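Local atomic coordinates of aldo-keto Reductase, OXIDOREDUCTASE (Salmonella typhimurium, PDB entry 5T79), a protein that binds NADPH and probably acts as an aldo-keto reductase, with use in converting 3-hydroxybutanal to 1,3-butanediol. Residues Glu148-Lys151 / Ala152-His155; Gly111-Lys114 / Tyr115-Ser119. One frame throughout, in Å; residues are numbered along the deposited sequence.

Interaction 1 (Glu148-Lys151 / Ala152-His155); sequences ETMK and ALDH
M150 and L153 lie side by side on one face of a helix and point the same way. The methyl end of the methionine does the touching: CE of M150 is 3.7 Å from CD1 of L153. The sulfur is close as well, with SD of M150 4.0 Å from the same CD1 of L153. The methionine reaches this place by bending. Its CG lies beside the backbone N (chi1 -65°), and further bends at chi2 and chi3 bring SD and then CE round to the leucine.

The backbone beneath is regular helix. Four successive bonds run from residue i+4 back to residue i: A152 to E148, L153 to T149, D154 to M150 and H155 to K151. The shortest joins H155 N to K151 O at 2.8 Å. The straightest joins D154 N to M150 O, with an N-H...O angle of 171°. CB of H155 also rests 3.3 Å from K151 O, while the imidazole leads away from this turn.

Further out, neighbouring elements hold the side chains. M150 packs on A178, I181 and L182 of helix 172-185, and L153 meets F135 of strand 132-137 and L116 of helix 113-127. D154 OD1 has two partners, a salt bridge to R158 and a hydrogen bond with T187 OG1, which should fix the carboxylate. H155 is a zinc ligand in a crystal structure of this protein, although no zinc is bound to this chain here.

The whole is an amphipathic helix of a beta-alpha-beta unit, running between parallel strands 132-137 and 162-168 on the outside of the TIM barrel of the aldo-keto reductases.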
loop_
_atom_site.group_PDB
_atom_site.type_symbol
_atom_site.label_atom_id
_atom_site.label_comp_id
_atom_site.label_asym_id
_atom_site.label_seq_id
_atom_site.Cartn_x
_atom_site.Cartn_y
_atom_site.Cartn_z
ATOM N N GLU A 148 13.375 18.020 10.246
ATOM C CA GLU A 148 12.109 18.571 10.741
ATOM C C GLU A 148 10.965 17.595 10.483
ATOM O O GLU A 148 10.124 17.358 11.369
ATOM C CB GLU A 148 11.787 19.945 10.098
ATOM C CG GLU A 148 10.407 20.473 10.509
ATOM C CD GLU A 148 10.024 21.821 9.932
ATOM O OE1 GLU A 148 10.892 22.716 9.883
ATOM O OE2 GLU A 148 8.837 22.011 9.604
ATOM N N THR A 149 10.919 17.043 9.258
ATOM C CA THR A 149 9.862 16.099 8.885
ATOM C C THR A 149 9.921 14.844 9.762
ATOM O O THR A 149 8.889 14.362 10.224
ATOM C CB THR A 149 9.970 15.705 7.403
ATOM O OG1 THR A 149 10.026 16.900 6.603
ATOM C CG2 THR A 149 8.759 14.879 6.962
ATOM N N MET A 150 11.130 14.324 9.980
ATOM C CA MET A 150 11.317 13.109 10.766
ATOM C C MET A 150 11.015 13.343 12.235
ATOM O O MET A 150 10.452 12.450 12.891
ATOM C CB MET A 150 12.731 12.545 10.579
ATOM C CG MET A 150 13.013 12.063 9.156
ATOM S SD MET A 150 11.944 10.759 8.461
ATOM C CE MET A 150 10.890 11.725 7.417
ATOM N N LYS A 151 11.391 14.524 12.757
ATOM C CA LYS A 151 11.083 14.905 14.136
ATOM C C LYS A 151 9.536 15.025 14.332
ATOM O O LYS A 151 9.047 14.700 15.422
ATOM C CB LYS A 151 11.781 16.212 14.504
ATOM C CG LYS A 151 11.691 16.533 15.996
ATOM C CD LYS A 151 12.779 17.479 16.443
ATOM C CE LYS A 151 14.092 16.793 16.730
ATOM N NZ LYS A 151 15.195 17.785 16.777
ATOM N N ALA A 152 8.786 15.483 13.288
ATOM C CA ALA A 152 7.307 15.543 13.348
ATOM C C ALA A 152 6.741 14.112 13.449
ATOM O O ALA A 152 5.839 13.878 14.247
ATOM C CB ALA A 152 6.730 16.260 12.135
ATOM N N LEU A 153 7.320 13.142 12.701
ATOM C CA LEU A 153 6.905 11.726 12.792
ATOM C C LEU A 153 7.195 11.172 14.198
ATOM O O LEU A 153 6.321 10.553 14.806
ATOM C CB LEU A 153 7.622 10.864 11.722
ATOM C CG LEU A 153 7.275 11.197 10.249
ATOM C CD1 LEU A 153 8.043 10.262 9.313
ATOM C CD2 LEU A 153 5.736 11.053 9.975
ATOM N N ASP A 154 8.425 11.377 14.701
ATOM C CA ASP A 154 8.844 10.963 16.051
ATOM C C ASP A 154 7.887 11.577 17.113
ATOM O O ASP A 154 7.421 10.878 18.009
ATOM C CB ASP A 154 10.295 11.447 16.296
ATOM C CG ASP A 154 10.785 11.201 17.709
ATOM O OD1 ASP A 154 10.977 10.027 18.071
ATOM O OD2 ASP A 154 10.991 12.191 18.448
ATOM N N HIS A 155 7.569 12.880 16.978
ATOM C CA HIS A 155 6.647 13.550 17.911
ATOM C C HIS A 155 5.257 12.887 17.939
ATOM O O HIS A 155 4.704 12.683 19.021
ATOM C CB HIS A 155 6.497 15.036 17.518
ATOM C CG HIS A 155 5.499 15.780 18.342
ATOM N ND1 HIS A 155 5.785 16.181 19.630
ATOM C CD2 HIS A 155 4.247 16.180 18.020
ATOM C CE1 HIS A 155 4.704 16.818 20.051
ATOM N NE2 HIS A 155 3.757 16.851 19.107
#

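Interaction 2 (Gly111-Lys114 / Tyr115-Ser119); sequences GSRK and YLIAS
S112 and Y115 meet at the start of helix 113-127 through a capping bond. S112 is the N-cap. Its OG accepts from Y115 N at 3.0 Å, with an N-H...O angle of 160°. The hydroxyl sits between the backbone N and the carbonyl carbon (chi1 64°), which turns it toward the first turn and gives that amide a partner. OG of S112 also lies 3.4 Å from CB of Y115.

The backbone bonds of the helix begin at the same residue. L116 N binds S112 O, I117 N binds R113 O, and A118 N binds K114 O, each at 3.0 Å. The first is nearly straight, at 175°.

This capped turn opens the helix of the beta-alpha-beta unit between strands 93-98 and 132-137 of the TIM barrel.

R113 and I117 pack alongside each other. CD1 of I117 is 3.6 Å from CG of R113 and lies over one face of the guanidinium, offset toward its rim. The arginine chain is extended from CG to NE, so it runs alongside the isoleucine, and the turn at chi4 sets a guanidinium face against CD1. L116 CD1 reaches back to G111 CA at 4.1 Å.

The buried tyrosine has aromatic and polar partners further off. The ring of Y115 meets W103 edge-to-face, and its hydroxyl is hydrogen-bonded to N64 ND2, which also bonds S119 OG.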
loop_
_atom_site.group_PDB
_atom_site.type_symbol
_atom_site.label_atom_id
_atom_site.label_comp_id
_atom_site.label_asym_id
_atom_site.label_seq_id
_atom_site.Cartn_x
_atom_site.Cartn_y
_atom_site.Cartn_z
ATOM N N GLY A 111 6.308 18.726 3.348
ATOM C CA GLY A 111 6.797 18.157 4.584
ATOM C C GLY A 111 6.990 18.896 5.887
ATOM O O GLY A 111 7.729 18.413 6.722
ATOM N N SER A 112 6.360 20.047 6.071
ATOM C CA SER A 112 6.573 20.780 7.312
ATOM C C SER A 112 5.953 20.056 8.510
ATOM O O SER A 112 5.002 19.279 8.365
ATOM C CB SER A 112 5.994 22.190 7.235
ATOM O OG SER A 112 4.574 22.178 7.089
ATOM N N ARG A 113 6.471 20.366 9.701
ATOM C CA ARG A 113 5.922 19.877 10.963
ATOM C C ARG A 113 4.475 20.374 11.091
ATOM O O ARG A 113 3.592 19.612 11.480
ATOM C CB ARG A 113 6.791 20.388 12.114
ATOM C CG ARG A 113 6.221 20.117 13.515
ATOM C CD ARG A 113 7.045 20.876 14.553
ATOM N NE ARG A 113 6.671 20.548 15.936
ATOM C CZ ARG A 113 7.054 19.443 16.579
ATOM N NH1 ARG A 113 7.822 18.547 15.975
ATOM N NH2 ARG A 113 6.683 19.237 17.839
ATOM N N LYS A 114 4.223 21.623 10.672
ATOM C CA LYS A 114 2.880 22.226 10.689
ATOM C C LYS A 114 1.917 21.361 9.868
ATOM O O LYS A 114 0.854 20.990 10.358
ATOM C CB LYS A 114 2.958 23.679 10.140
ATOM C CG LYS A 114 1.691 24.247 9.480
ATOM C CD LYS A 114 0.680 24.707 10.492
ATOM C CE LYS A 114 -0.359 25.676 9.923
ATOM N NZ LYS A 114 -1.299 26.076 11.010
ATOM N N TYR A 115 2.284 21.029 8.625
ATOM C CA TYR A 115 1.384 20.248 7.783
ATOM C C TYR A 115 1.163 18.845 8.342
ATOM O O TYR A 115 0.003 18.424 8.416
ATOM C CB TYR A 115 1.892 20.197 6.331
ATOM C CG TYR A 115 1.165 19.251 5.393
ATOM C CD1 TYR A 115 -0.233 19.250 5.302
ATOM C CD2 TYR A 115 1.871 18.449 4.512
ATOM C CE1 TYR A 115 -0.900 18.380 4.423
ATOM C CE2 TYR A 115 1.221 17.629 3.593
ATOM C CZ TYR A 115 -0.162 17.595 3.551
ATOM O OH TYR A 115 -0.748 16.712 2.679
ATOM N N LEU A 116 2.237 18.122 8.710
ATOM C CA LEU A 116 2.090 16.732 9.202
ATOM C C LEU A 116 1.218 16.649 10.469
ATOM O O LEU A 116 0.327 15.791 10.539
ATOM C CB LEU A 116 3.463 16.082 9.451
ATOM C CG LEU A 116 4.021 15.253 8.263
ATOM C CD1 LEU A 116 4.160 16.082 6.993
ATOM C CD2 LEU A 116 5.409 14.646 8.601
ATOM N N ILE A 117 1.454 17.538 11.453
ATOM C CA ILE A 117 0.662 17.485 12.690
ATOM C C ILE A 117 -0.797 17.902 12.403
ATOM O O ILE A 117 -1.720 17.203 12.847
ATOM C CB ILE A 117 1.295 18.343 13.820
ATOM C CG1 ILE A 117 2.686 17.777 14.213
ATOM C CG2 ILE A 117 0.354 18.399 15.027
ATOM C CD1 ILE A 117 3.470 18.605 15.330
ATOM N N ALA A 118 -1.007 19.028 11.687
ATOM C CA ALA A 118 -2.386 19.469 11.394
ATOM C C ALA A 118 -3.116 18.409 10.535
ATOM O O ALA A 118 -4.294 18.140 10.780
ATOM C CB ALA A 118 -2.388 20.823 10.683
ATOM N N SER A 119 -2.419 17.798 9.560
ATOM C CA SER A 119 -3.073 16.796 8.699
ATOM C C SER A 119 -3.431 15.538 9.459
ATOM O O SER A 119 -4.534 15.034 9.280
ATOM C CB SER A 119 -2.230 16.431 7.488
ATOM O OG SER A 119 -3.016 15.581 6.663
#

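In the fold
Interaction 2 comes first along the chain, at the start of helix 113-127. Interaction 1 follows on helix 146-158, with strand 132-137 between them. Their centres are about 9 Å apart, and the two helices are neighbours on the outside of the barrel. Two probable hydrogen bonds join them: T149 OG1 to G111 O at 2.8 Å, and E148 OE2 to R113 N at 2.9 Å. The second gives an amide in the first turn of helix 113-127 a carboxylate partner from helix 146-158. H155 packs against R113 and I117. The pair thus ties consecutive beta-alpha-beta units together, with the side chains of L153 and Y115 about 13 and 12 Å from the bound NADPH.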